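Local structure of cytochrome P450 (CYP102L1) (Mycobacterium phage Adler, 6N6Q) at residues 30-35 / 40-45; 49-54 / 58-63; 70-75 / 371-376. The protein probably catalyses the monooxygenation of an organic substrate, using a haem iron to activate molecular oxygen. All blocks are in the same frame, centred on the assembly; numbering follows the deposited sequence.

Interaction 1 (30-35 / 40-45)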
ATOM      1  N   VAL A  30      26.434  10.302  -1.068  1.00 54.26           N
ATOM      2  CA  VAL A  30      25.210   9.531  -0.900  1.00 59.19           C
ATOM      3  C   VAL A  30      24.898   8.812  -2.203  1.00 63.74           C
ATOM      4  O   VAL A  30      25.018   9.391  -3.288  1.00 58.93           O
ATOM      5  CB  VAL A  30      24.024  10.424  -0.475  1.00 61.99           C
ATOM      6  CG1 VAL A  30      22.779   9.582  -0.241  1.00 55.99           C
ATOM      7  CG2 VAL A  30      24.377  11.215   0.771  1.00 62.31           C
ATOM      8  N   ASP A  31      24.497   7.549  -2.092  1.00 62.70           N
ATOM      9  CA  ASP A  31      24.057   6.756  -3.232  1.00 59.07           C
ATOM     10  C   ASP A  31      22.535   6.775  -3.282  1.00 63.01           C
ATOM     11  O   ASP A  31      21.875   6.259  -2.373  1.00 58.36           O
ATOM     12  CB  ASP A  31      24.576   5.323  -3.132  1.00 56.19           C
ATOM     13  CG  ASP A  31      24.345   4.528  -4.405  1.00 71.26           C
ATOM     14  OD1 ASP A  31      23.888   5.120  -5.408  1.00 68.50           O
ATOM     15  OD2 ASP A  31      24.622   3.311  -4.402  1.00 72.87           O
ATOM     16  N   PHE A  32      21.980   7.371  -4.338  1.00 61.92           N
ATOM     17  CA  PHE A  32      20.536   7.469  -4.514  1.00 61.68           C
ATOM     18  C   PHE A  32      19.990   6.394  -5.448  1.00 68.08           C
ATOM     19  O   PHE A  32      18.953   6.600  -6.092  1.00 68.87           O
ATOM     20  CB  PHE A  32      20.155   8.861  -5.021  1.00 55.89           C
ATOM     21  CG  PHE A  32      20.459   9.962  -4.047  1.00 62.04           C
ATOM     22  CD1 PHE A  32      19.604  10.226  -2.991  1.00 55.35           C
ATOM     23  CD2 PHE A  32      21.601  10.733  -4.188  1.00 52.53           C
ATOM     24  CE1 PHE A  32      19.882  11.236  -2.092  1.00 52.99           C
ATOM     25  CE2 PHE A  32      21.883  11.744  -3.291  1.00 59.68           C
ATOM     26  CZ  PHE A  32      21.022  11.995  -2.242  1.00 57.17           C
ATOM     27  N   ALA A  33      20.677   5.253  -5.547  1.00 63.55           N
ATOM     28  CA  ALA A  33      20.117   4.109  -6.259  1.00 68.10           C
ATOM     29  C   ALA A  33      18.771   3.717  -5.663  1.00 72.23           C
ATOM     30  O   ALA A  33      17.792   3.501  -6.387  1.00 73.48           O
ATOM     31  CB  ALA A  33      21.093   2.935  -6.214  1.00 66.81           C
ATOM     32  N   THR A  34      18.708   3.617  -4.336  1.00 64.44           N
ATOM     33  CA  THR A  34      17.438   3.582  -3.627  1.00 61.32           C
ATOM     34  C   THR A  34      17.099   5.015  -3.235  1.00 62.67           C
ATOM     35  O   THR A  34      17.758   5.572  -2.342  1.00 59.54           O
ATOM     36  CB  THR A  34      17.527   2.691  -2.396  1.00 59.11           C
ATOM     37  OG1 THR A  34      18.478   3.239  -1.475  1.00 69.64           O
ATOM     38  CG2 THR A  34      17.965   1.288  -2.791  1.00 45.13           C
ATOM     39  N   PRO A  35      16.114   5.654  -3.874  1.00 62.67           N
ATOM     40  CA  PRO A  35      15.939   7.106  -3.673  1.00 59.79           C
ATOM     41  C   PRO A  35      15.574   7.499  -2.250  1.00 60.70           C
ATOM     42  O   PRO A  35      16.245   8.354  -1.656  1.00 57.86           O
ATOM     43  CB  PRO A  35      14.825   7.457  -4.670  1.00 56.93           C
ATOM     44  CG  PRO A  35      14.854   6.361  -5.687  1.00 59.76           C
ATOM     45  CD  PRO A  35      15.234   5.129  -4.929  1.00 63.30           C
ATOM     46  N   THR A  40      16.974   9.806   3.114  1.00 55.96           N
ATOM     47  CA  THR A  40      17.010   9.724   4.571  1.00 53.90           C
ATOM     48  C   THR A  40      18.428   9.910   5.096  1.00 57.25           C
ATOM     49  O   THR A  40      18.653  10.658   6.054  1.00 57.35           O
ATOM     50  CB  THR A  40      16.431   8.385   5.034  1.00 57.56           C
ATOM     51  OG1 THR A  40      15.042   8.318   4.687  1.00 61.93           O
ATOM     52  CG2 THR A  40      16.578   8.221   6.541  1.00 49.94           C
ATOM     53  N   ARG A  41      19.402   9.234   4.478  1.00 56.96           N
ATOM     54  CA  ARG A  41      20.796   9.441   4.857  1.00 62.16           C
ATOM     55  C   ARG A  41      21.232  10.872   4.570  1.00 59.46           C
ATOM     56  O   ARG A  41      21.971  11.477   5.354  1.00 65.43           O
ATOM     57  CB  ARG A  41      21.697   8.447   4.123  1.00 57.74           C
ATOM     58  CG  ARG A  41      21.358   6.990   4.388  1.00 65.04           C
ATOM     59  CD  ARG A  41      22.453   6.063   3.883  1.00 72.82           C
ATOM     60  NE  ARG A  41      22.143   4.659   4.142  1.00 85.16           N
ATOM     61  CZ  ARG A  41      22.350   4.048   5.304  1.00 90.27           C
ATOM     62  NH1 ARG A  41      22.869   4.718   6.326  1.00 84.79           N
ATOM     63  NH2 ARG A  41      22.037   2.767   5.448  1.00 80.81           N
ATOM     64  N   GLU A  42      20.774  11.431   3.447  1.00 58.06           N
ATOM     65  CA  GLU A  42      21.076  12.820   3.123  1.00 58.93           C
ATOM     66  C   GLU A  42      20.437  13.782   4.117  1.00 60.09           C
ATOM     67  O   GLU A  42      21.016  14.832   4.422  1.00 61.86           O
ATOM     68  CB  GLU A  42      20.608  13.126   1.696  1.00 61.52           C
ATOM     69  CG  GLU A  42      20.499  14.604   1.344  1.00 63.63           C
ATOM     70  CD  GLU A  42      21.838  15.308   1.313  1.00 65.76           C
ATOM     71  OE1 GLU A  42      21.857  16.557   1.339  1.00 66.57           O
ATOM     72  OE2 GLU A  42      22.873  14.614   1.263  1.00 69.53           O
ATOM     73  N   GLY A  43      19.263  13.436   4.647  1.00 54.99           N
ATOM     74  CA  GLY A  43      18.556  14.332   5.545  1.00 60.72           C
ATOM     75  C   GLY A  43      19.216  14.521   6.894  1.00 61.85           C
ATOM     76  O   GLY A  43      18.935  15.515   7.572  1.00 58.41           O
ATOM     77  N   ARG A  44      20.083  13.596   7.304  1.00 60.71           N
ATOM     78  CA  ARG A  44      20.705  13.694   8.619  1.00 64.20           C
ATOM     79  C   ARG A  44      21.809  14.739   8.683  1.00 67.00           C
ATOM     80  O   ARG A  44      22.260  15.068   9.785  1.00 77.19           O
ATOM     81  CB  ARG A  44      21.253  12.332   9.050  1.00 67.82           C
ATOM     82  CG  ARG A  44      20.183  11.387   9.577  1.00 68.41           C
ATOM     83  CD  ARG A  44      20.793  10.169  10.246  1.00 74.41           C
ATOM     84  NE  ARG A  44      21.496   9.315   9.294  1.00 77.62           N
ATOM     85  CZ  ARG A  44      20.924   8.320   8.624  1.00 69.57           C
ATOM     86  NH1 ARG A  44      19.637   8.053   8.801  1.00 69.83           N
ATOM     87  NH2 ARG A  44      21.640   7.592   7.777  1.00 73.40           N
ATOM     88  N   ARG A  45      22.253  15.269   7.546  1.00 63.30           N
ATOM     89  CA  ARG A  45      23.191  16.380   7.529  1.00 63.02           C
ATOM     90  C   ARG A  45      22.489  17.723   7.381  1.00 63.37           C
ATOM     91  O   ARG A  45      23.159  18.756   7.273  1.00 66.70           O
ATOM     92  CB  ARG A  45      24.227  16.189   6.418  1.00 68.07           C
ATOM     93  CG  ARG A  45      23.783  16.619   5.027  1.00 70.97           C
ATOM     94  CD  ARG A  45      24.924  16.446   4.034  1.00 69.78           C
ATOM     95  NE  ARG A  45      24.798  17.332   2.881  1.00 73.36           N
ATOM     96  CZ  ARG A  45      25.739  17.484   1.955  1.00 73.38           C
ATOM     97  NH1 ARG A  45      26.876  16.808   2.048  1.00 73.82           N
ATOM     98  NH2 ARG A  45      25.548  18.313   0.938  1.00 76.63           N
TER
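Glu42 sends CG to the far side of its backbone N (chi1 164°) and then bends at chi2, a fold that brings its carboxylate against Val30. The valine answers with the branch lying opposite its own carbonyl carbon: CG2 stands 3.7 Å from Glu42 OE2, the two side chains crossing at about a right angle. The other branch, CG1, is used within its own segment, where it rests 3.6 Å above one face of the Phe32 ring, displaced toward the rim. Val30 thus touches the ring with one branch and the carboxylate with the other, which a compact branched side chain can do. Phe32 meets the same glutamate with its far end, CZ lying 4.1 Å from Glu42 CB, which sits at the ring edge near its plane; ring and carboxylate planes are turned 53° apart. No hydrogen bond crosses the contact, so its grip is van der Waals packing against the aliphatic base and one oxygen of Glu42. In the fold this is the N-terminal lead-in doubling back along helix 35-43, which by its position before the first two strands corresponds to helix A of P450s. Glu42 is buried, but its other oxygen is held: OE1 forms a salt bridge with Arg45 NE at 3.4 Å and a hydrogen bond with His46, a setting that would probably favour the ionised carboxylate. The bend of the lead-in is fixed by an Asx turn, with Ala33 N donating to Asp31 OD1 at 3.2 Å from above the carboxylate plane. The short side chain of aspartate puts an acceptor close enough to reach the backbone two residues on. Beyond Val30 and Glu42, Phe32 also packs on Gln52 and Ile54, while Thr40, with a small hydroxyl suited to an inward-facing helix position, bonds to His376.

Interaction 2 (49-54 / 58-63)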
ATOM      1  N   ILE A  49      14.821  19.946   6.302  1.00 58.61           N
ATOM      2  CA  ILE A  49      14.360  20.321   4.969  1.00 54.76           C
ATOM      3  C   ILE A  49      15.578  20.699   4.140  1.00 54.08           C
ATOM      4  O   ILE A  49      16.550  21.257   4.657  1.00 62.53           O
ATOM      5  CB  ILE A  49      13.317  21.468   5.037  1.00 52.53           C
ATOM      6  CG1 ILE A  49      12.652  21.676   3.674  1.00 58.83           C
ATOM      7  CG2 ILE A  49      13.957  22.751   5.535  1.00 54.87           C
ATOM      8  CD1 ILE A  49      11.547  22.709   3.685  1.00 56.73           C
ATOM      9  N   PHE A  50      15.527  20.384   2.848  1.00 54.04           N
ATOM     10  CA  PHE A  50      16.665  20.567   1.950  1.00 50.38           C
ATOM     11  C   PHE A  50      16.199  20.303   0.522  1.00 56.07           C
ATOM     12  O   PHE A  50      15.024  20.014   0.273  1.00 56.90           O
ATOM     13  CB  PHE A  50      17.826  19.644   2.331  1.00 51.83           C
ATOM     14  CG  PHE A  50      17.462  18.186   2.335  1.00 59.56           C
ATOM     15  CD1 PHE A  50      16.870  17.608   3.448  1.00 52.71           C
ATOM     16  CD2 PHE A  50      17.709  17.392   1.226  1.00 55.23           C
ATOM     17  CE1 PHE A  50      16.529  16.268   3.454  1.00 51.72           C
ATOM     18  CE2 PHE A  50      17.369  16.051   1.227  1.00 55.02           C
ATOM     19  CZ  PHE A  50      16.783  15.488   2.343  1.00 50.13           C
ATOM     20  N   GLU A  51      17.139  20.404  -0.418  1.00 49.99           N
ATOM     21  CA  GLU A  51      16.917  20.087  -1.819  1.00 48.37           C
ATOM     22  C   GLU A  51      17.807  18.920  -2.229  1.00 53.22           C
ATOM     23  O   GLU A  51      18.863  18.682  -1.637  1.00 61.48           O
ATOM     24  CB  GLU A  51      17.215  21.285  -2.730  1.00 51.57           C
ATOM     25  CG  GLU A  51      16.251  22.446  -2.620  1.00 49.57           C
ATOM     26  CD  GLU A  51      16.624  23.575  -3.564  1.00 65.30           C
ATOM     27  OE1 GLU A  51      17.833  23.748  -3.829  1.00 69.66           O
ATOM     28  OE2 GLU A  51      15.713  24.277  -4.052  1.00 58.57           O
ATOM     29  N   GLN A  52      17.378  18.200  -3.266  1.00 50.81           N
ATOM     30  CA  GLN A  52      18.160  17.083  -3.774  1.00 57.54           C
ATOM     31  C   GLN A  52      17.674  16.704  -5.167  1.00 57.27           C
ATOM     32  O   GLN A  52      16.468  16.637  -5.412  1.00 59.52           O
ATOM     33  CB  GLN A  52      18.072  15.869  -2.843  1.00 55.04           C
ATOM     34  CG  GLN A  52      18.992  14.734  -3.246  1.00 61.86           C
ATOM     35  CD  GLN A  52      20.444  15.160  -3.281  1.00 61.61           C
ATOM     36  OE1 GLN A  52      20.913  15.871  -2.394  1.00 64.97           O
ATOM     37  NE2 GLN A  52      21.162  14.735  -4.313  1.00 67.29           N
ATOM     38  N   CYS A  53      18.624  16.455  -6.067  1.00 59.06           N
ATOM     39  CA  CYS A  53      18.335  15.908  -7.390  1.00 67.28           C
ATOM     40  C   CYS A  53      18.464  14.392  -7.315  1.00 72.52           C
ATOM     41  O   CYS A  53      19.563  13.867  -7.109  1.00 78.73           O
ATOM     42  CB  CYS A  53      19.285  16.482  -8.439  1.00 67.70           C
ATOM     43  SG  CYS A  53      18.946  18.182  -8.947  1.00 90.38           S
ATOM     44  N   ILE A  54      17.351  13.687  -7.483  1.00 63.03           N
ATOM     45  CA  ILE A  54      17.336  12.227  -7.413  1.00 72.79           C
ATOM     46  C   ILE A  54      17.321  11.598  -8.800  1.00 72.99           C
ATOM     47  O   ILE A  54      18.081  10.671  -9.077  1.00 76.07           O
ATOM     48  CB  ILE A  54      16.146  11.736  -6.557  1.00 68.71           C
ATOM     49  CG1 ILE A  54      14.867  12.498  -6.904  1.00 69.78           C
ATOM     50  CG2 ILE A  54      16.468  11.869  -5.077  1.00 59.88           C
ATOM     51  CD1 ILE A  54      13.657  12.013  -6.133  1.00 69.26           C
ATOM     52  N   ARG A  58      14.532  17.953  -9.138  1.00 49.66           N
ATOM     53  CA  ARG A  58      14.965  18.328  -7.802  1.00 54.48           C
ATOM     54  C   ARG A  58      13.732  18.517  -6.931  1.00 48.86           C
ATOM     55  O   ARG A  58      12.749  19.131  -7.356  1.00 49.91           O
ATOM     56  CB  ARG A  58      15.802  19.609  -7.826  1.00 49.50           C
ATOM     57  CG  ARG A  58      15.867  20.330  -6.488  1.00 56.21           C
ATOM     58  CD  ARG A  58      16.971  21.374  -6.459  1.00 61.44           C
ATOM     59  NE  ARG A  58      17.040  22.144  -7.696  1.00 63.01           N
ATOM     60  CZ  ARG A  58      16.212  23.136  -8.010  1.00 61.46           C
ATOM     61  NH1 ARG A  58      15.239  23.479  -7.179  1.00 65.24           N
ATOM     62  NH2 ARG A  58      16.355  23.781  -9.159  1.00 56.22           N
ATOM     63  N   VAL A  59      13.776  17.972  -5.720  1.00 48.40           N
ATOM     64  CA  VAL A  59      12.627  17.978  -4.825  1.00 48.71           C
ATOM     65  C   VAL A  59      13.035  18.575  -3.486  1.00 47.97           C
ATOM     66  O   VAL A  59      14.140  18.328  -2.990  1.00 44.32           O
ATOM     67  CB  VAL A  59      12.048  16.558  -4.645  1.00 50.36           C
ATOM     68  CG1 VAL A  59      13.110  15.597  -4.125  1.00 47.37           C
ATOM     69  CG2 VAL A  59      10.843  16.587  -3.730  1.00 40.43           C
ATOM     70  N   VAL A  60      12.148  19.386  -2.917  1.00 41.44           N
ATOM     71  CA  VAL A  60      12.302  19.855  -1.545  1.00 43.83           C
ATOM     72  C   VAL A  60      11.828  18.734  -0.626  1.00 49.41           C
ATOM     73  O   VAL A  60      10.635  18.423  -0.574  1.00 44.29           O
ATOM     74  CB  VAL A  60      11.518  21.147  -1.298  1.00 46.51           C
ATOM     75  CG1 VAL A  60      11.658  21.580   0.153  1.00 44.36           C
ATOM     76  CG2 VAL A  60      11.993  22.244  -2.242  1.00 45.83           C
ATOM     77  N   VAL A  61      12.762  18.116   0.088  1.00 48.82           N
ATOM     78  CA  VAL A  61      12.467  16.997   0.975  1.00 48.35           C
ATOM     79  C   VAL A  61      12.279  17.532   2.387  1.00 49.48           C
ATOM     80  O   VAL A  61      13.118  18.289   2.890  1.00 53.50           O
ATOM     81  CB  VAL A  61      13.585  15.943   0.932  1.00 44.23           C
ATOM     82  CG1 VAL A  61      13.259  14.783   1.859  1.00 49.23           C
ATOM     83  CG2 VAL A  61      13.800  15.457  -0.492  1.00 39.00           C
ATOM     84  N   VAL A  62      11.180  17.143   3.025  1.00 53.75           N
ATOM     85  CA  VAL A  62      10.884  17.518   4.404  1.00 55.48           C
ATOM     86  C   VAL A  62      10.869  16.243   5.234  1.00 56.77           C
ATOM     87  O   VAL A  62      10.088  15.324   4.954  1.00 55.55           O
ATOM     88  CB  VAL A  62       9.547  18.266   4.522  1.00 48.00           C
ATOM     89  CG1 VAL A  62       9.397  18.862   5.909  1.00 51.04           C
ATOM     90  CG2 VAL A  62       9.446  19.347   3.457  1.00 53.34           C
ATOM     91  N   ASP A  63      11.735  16.182   6.250  1.00 50.42           N
ATOM     92  CA  ASP A  63      11.804  15.020   7.127  1.00 50.51           C
ATOM     93  C   ASP A  63      11.870  15.398   8.604  1.00 52.41           C
ATOM     94  O   ASP A  63      12.196  14.541   9.433  1.00 54.32           O
ATOM     95  CB  ASP A  63      13.005  14.134   6.763  1.00 49.54           C
ATOM     96  CG  ASP A  63      14.332  14.866   6.872  1.00 58.44           C
ATOM     97  OD1 ASP A  63      14.321  16.104   7.012  1.00 60.83           O
ATOM     98  OD2 ASP A  63      15.388  14.200   6.819  1.00 56.35           O
TER
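Ile49 fits its long branch against two valines of the facing strand: CG1 lies 3.7 Å from Val60 CG1 and 4.0 Å from Val62 CG2. It crosses Val60 at a slant but runs alongside Val62, and beta-branched residues suit such close strand packing. Further along this face, the extended Glu51 lies over the bent Arg58. The methylene Arg58 CD nests against Glu51 CB at 3.7 Å, and OE2 closes a salt bridge to NH1 at 3.3 Å. Next to them, Cys53 SG sits on Arg58 CB.

The other face is shaped by Phe50. Its chi1 of 58° sets CG between the backbone N and carbonyl carbon, which swings the ring toward Val61. The valine is the bump and the ring the flat floor: Val61 CB makes a CH-pi contact 3.9 Å from the Phe50 ring centroid, 26° off the normal. Asp63 OD2 stands at the ring edge, and Ile54 CD1 reaches across to Val59 CG1.

Phe50 with Val61 and Gln52 with Val59 are the hydrogen-bonded pairs; of their four bonds, Gln52 N to Val59 O is weak. This is an antiparallel beta hairpin, the one that begins the N-terminal beta sheet of P450s.

Interaction 3 (70-75 / 371-376)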
ATOM      1  N   GLU A  70       3.488  21.017   9.875  1.00 61.91           N
ATOM      2  CA  GLU A  70       3.043  22.228   9.194  1.00 58.10           C
ATOM      3  C   GLU A  70       2.651  21.929   7.753  1.00 57.06           C
ATOM      4  O   GLU A  70       1.677  22.488   7.238  1.00 58.55           O
ATOM      5  CB  GLU A  70       4.137  23.294   9.239  1.00 60.69           C
ATOM      6  CG  GLU A  70       4.296  23.978  10.586  1.00 68.79           C
ATOM      7  CD  GLU A  70       5.471  24.939  10.613  1.00 78.60           C
ATOM      8  OE1 GLU A  70       6.628  24.467  10.601  1.00 73.35           O
ATOM      9  OE2 GLU A  70       5.239  26.165  10.635  1.00 79.69           O
ATOM     10  N   ILE A  71       3.404  21.047   7.089  1.00 57.86           N
ATOM     11  CA  ILE A  71       3.074  20.648   5.724  1.00 57.60           C
ATOM     12  C   ILE A  71       1.756  19.885   5.688  1.00 55.04           C
ATOM     13  O   ILE A  71       0.992  19.990   4.721  1.00 56.28           O
ATOM     14  CB  ILE A  71       4.231  19.822   5.123  1.00 59.76           C
ATOM     15  CG1 ILE A  71       5.514  20.652   5.079  1.00 57.83           C
ATOM     16  CG2 ILE A  71       3.887  19.334   3.729  1.00 51.75           C
ATOM     17  CD1 ILE A  71       5.465  21.797   4.092  1.00 54.80           C
ATOM     18  N   ASN A  72       1.457  19.120   6.737  1.00 51.22           N
ATOM     19  CA  ASN A  72       0.216  18.360   6.814  1.00 51.63           C
ATOM     20  C   ASN A  72      -0.977  19.202   7.260  1.00 55.39           C
ATOM     21  O   ASN A  72      -2.012  18.632   7.628  1.00 62.40           O
ATOM     22  CB  ASN A  72       0.385  17.163   7.753  1.00 50.86           C
ATOM     23  CG  ASN A  72       1.374  16.141   7.223  1.00 49.40           C
ATOM     24  OD1 ASN A  72       1.680  16.116   6.031  1.00 48.06           O
ATOM     25  ND2 ASN A  72       1.874  15.288   8.109  1.00 52.41           N
ATOM     26  N   ASN A  73      -0.867  20.525   7.246  1.00 50.03           N
ATOM     27  CA  ASN A  73      -1.984  21.375   7.640  1.00 55.61           C
ATOM     28  C   ASN A  73      -2.996  21.459   6.503  1.00 58.23           C
ATOM     29  O   ASN A  73      -2.638  21.883   5.399  1.00 60.42           O
ATOM     30  CB  ASN A  73      -1.497  22.767   8.012  1.00 57.04           C
ATOM     31  CG  ASN A  73      -2.632  23.697   8.377  1.00 59.55           C
ATOM     32  OD1 ASN A  73      -3.156  24.418   7.529  1.00 68.92           O
ATOM     33  ND2 ASN A  73      -3.029  23.679   9.645  1.00 71.16           N
ATOM     34  N   PRO A  74      -4.257  21.083   6.727  1.00 58.18           N
ATOM     35  CA  PRO A  74      -5.218  21.036   5.612  1.00 55.75           C
ATOM     36  C   PRO A  74      -5.646  22.403   5.104  1.00 58.85           C
ATOM     37  O   PRO A  74      -6.100  22.497   3.957  1.00 62.43           O
ATOM     38  CB  PRO A  74      -6.404  20.268   6.208  1.00 54.14           C
ATOM     39  CG  PRO A  74      -6.319  20.540   7.673  1.00 61.25           C
ATOM     40  CD  PRO A  74      -4.854  20.634   7.996  1.00 55.06           C
ATOM     41  N   GLN A  75      -5.522  23.461   5.907  1.00 64.13           N
ATOM     42  CA  GLN A  75      -5.947  24.780   5.451  1.00 63.47           C
ATOM     43  C   GLN A  75      -4.944  25.411   4.493  1.00 64.81           C
ATOM     44  O   GLN A  75      -5.346  26.126   3.568  1.00 62.02           O
ATOM     45  CB  GLN A  75      -6.181  25.710   6.643  1.00 66.65           C
ATOM     46  CG  GLN A  75      -7.421  25.388   7.465  1.00 66.42           C
ATOM     47  CD  GLN A  75      -7.218  24.211   8.397  1.00 71.61           C
ATOM     48  OE1 GLN A  75      -6.091  23.764   8.616  1.00 76.19           O
ATOM     49  NE2 GLN A  75      -8.311  23.702   8.955  1.00 75.81           N
ATOM     50  N   VAL A 371       6.411  19.917  -2.219  1.00 42.72           N
ATOM     51  CA  VAL A 371       7.479  19.309  -1.438  1.00 41.37           C
ATOM     52  C   VAL A 371       7.163  17.828  -1.257  1.00 50.28           C
ATOM     53  O   VAL A 371       6.066  17.359  -1.563  1.00 47.82           O
ATOM     54  CB  VAL A 371       7.665  19.988  -0.065  1.00 51.17           C
ATOM     55  CG1 VAL A 371       7.990  21.468  -0.231  1.00 42.12           C
ATOM     56  CG2 VAL A 371       6.419  19.796   0.789  1.00 47.39           C
ATOM     57  N   PHE A 372       8.149  17.096  -0.744  1.00 48.36           N
ATOM     58  CA  PHE A 372       8.024  15.669  -0.478  1.00 44.34           C
ATOM     59  C   PHE A 372       8.197  15.434   1.015  1.00 46.08           C
ATOM     60  O   PHE A 372       9.212  15.834   1.595  1.00 44.26           O
ATOM     61  CB  PHE A 372       9.059  14.868  -1.273  1.00 47.35           C
ATOM     62  CG  PHE A 372       9.043  13.391  -0.988  1.00 51.94           C
ATOM     63  CD1 PHE A 372       8.034  12.582  -1.490  1.00 51.33           C
ATOM     64  CD2 PHE A 372      10.049  12.807  -0.236  1.00 52.04           C
ATOM     65  CE1 PHE A 372       8.022  11.221  -1.234  1.00 45.41           C
ATOM     66  CE2 PHE A 372      10.043  11.446   0.022  1.00 51.39           C
ATOM     67  CZ  PHE A 372       9.029  10.653  -0.480  1.00 43.75           C
ATOM     68  N   VAL A 373       7.206  14.798   1.631  1.00 51.35           N
ATOM     69  CA  VAL A 373       7.290  14.387   3.026  1.00 42.20           C
ATOM     70  C   VAL A 373       7.922  13.001   3.056  1.00 44.77           C
ATOM     71  O   VAL A 373       7.335  12.032   2.568  1.00 44.26           O
ATOM     72  CB  VAL A 373       5.914  14.390   3.700  1.00 50.78           C
ATOM     73  CG1 VAL A 373       6.004  13.787   5.093  1.00 43.60           C
ATOM     74  CG2 VAL A 373       5.356  15.805   3.762  1.00 51.78           C
ATOM     75  N   ASN A 374       9.126  12.905   3.615  1.00 47.47           N
ATOM     76  CA  ASN A 374       9.854  11.640   3.696  1.00 49.78           C
ATOM     77  C   ASN A 374       9.406  10.917   4.962  1.00 51.30           C
ATOM     78  O   ASN A 374       9.920  11.176   6.054  1.00 46.96           O
ATOM     79  CB  ASN A 374      11.360  11.886   3.690  1.00 45.18           C
ATOM     80  CG  ASN A 374      12.165  10.609   3.521  1.00 45.86           C
ATOM     81  OD1 ASN A 374      11.704   9.518   3.849  1.00 55.49           O
ATOM     82  ND2 ASN A 374      13.382  10.744   3.008  1.00 47.72           N
ATOM     83  N   LEU A 375       8.442  10.003   4.813  1.00 49.71           N
ATOM     84  CA  LEU A 375       7.937   9.265   5.968  1.00 50.86           C
ATOM     85  C   LEU A 375       8.988   8.313   6.523  1.00 48.66           C
ATOM     86  O   LEU A 375       9.097   8.150   7.744  1.00 50.00           O
ATOM     87  CB  LEU A 375       6.673   8.492   5.595  1.00 45.52           C
ATOM     88  CG  LEU A 375       5.396   9.300   5.373  1.00 51.89           C
ATOM     89  CD1 LEU A 375       4.325   8.415   4.766  1.00 49.48           C
ATOM     90  CD2 LEU A 375       4.919   9.899   6.686  1.00 55.13           C
ATOM     91  N   HIS A 376       9.763   7.671   5.645  1.00 44.08           N
ATOM     92  CA  HIS A 376      10.779   6.731   6.106  1.00 44.01           C
ATOM     93  C   HIS A 376      11.796   7.417   7.007  1.00 49.85           C
ATOM     94  O   HIS A 376      12.239   6.841   8.007  1.00 54.07           O
ATOM     95  CB  HIS A 376      11.478   6.078   4.916  1.00 45.78           C
ATOM     96  CG  HIS A 376      12.701   5.301   5.294  1.00 55.47           C
ATOM     97  ND1 HIS A 376      13.968   5.664   4.891  1.00 54.45           N
ATOM     98  CD2 HIS A 376      12.851   4.187   6.049  1.00 46.89           C
ATOM     99  CE1 HIS A 376      14.845   4.802   5.375  1.00 47.10           C
ATOM    100  NE2 HIS A 376      14.193   3.896   6.082  1.00 48.43           N
TER
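Val371 and Ile71 meet through methyl groups: CG2 of the valine lies 3.9 Å from Ile71 CG2 and 4.0 Å from Ile71 CD1, so both branches of the isoleucine touch it. Phe372 comes next in the strand and points the opposite way, to the sheet face where its ring meets that of Phe349 and its CB packs on Val59. Val373 returns to the helix side. Its branch beside the backbone N, CG2, comes 3.8 Å from Ile71 CG2 as the two side chains slide past each other in opposite directions. One isoleucine methyl therefore touches two valines set two residues apart, and the branched shapes of all three suit this buried, largely apolar contact. At its margin Asn72 OD1 lies 4.3 Å from Val373 CG2, but that oxygen is engaged in a hydrogen bond with Tyr348. Asn374 then ends the strand as N-cap of helix 375-379, its OD1 accepting from Ala377 N, a role asparagine fills well because its acceptor is close to the backbone. His376, in the first turn, sets its ring against that of Trp342. Helix 65-71 thus lies on one face of the sheet, over strand 370-374, which runs between parallel strand 58-62 and antiparallel strand 347-352.

In the fold
From the N terminus, interaction 1 closes a short loop, turning the lead-in back on helix 35-43. The chain then enters strand 49-53, and interaction 2 closes the hairpin before interaction 3 opens, so the three contacts follow in series with none nested or crossing. Interaction 3 closes a far longer excursion, bringing helix 65-71 together with strand 370-374 across 295 intervening residues, most of them helical. The contacts also touch: Glu42 and Gly43 pack on Phe50, while Val60 and Val62 exchange backbone hydrogen bonds with Phe372, adding strand 370-374 beside the hairpin. Together they tie helix 35-43, the two hairpin strands, helix 65-71 and the distant strand 370-374 into one beta-sheet region.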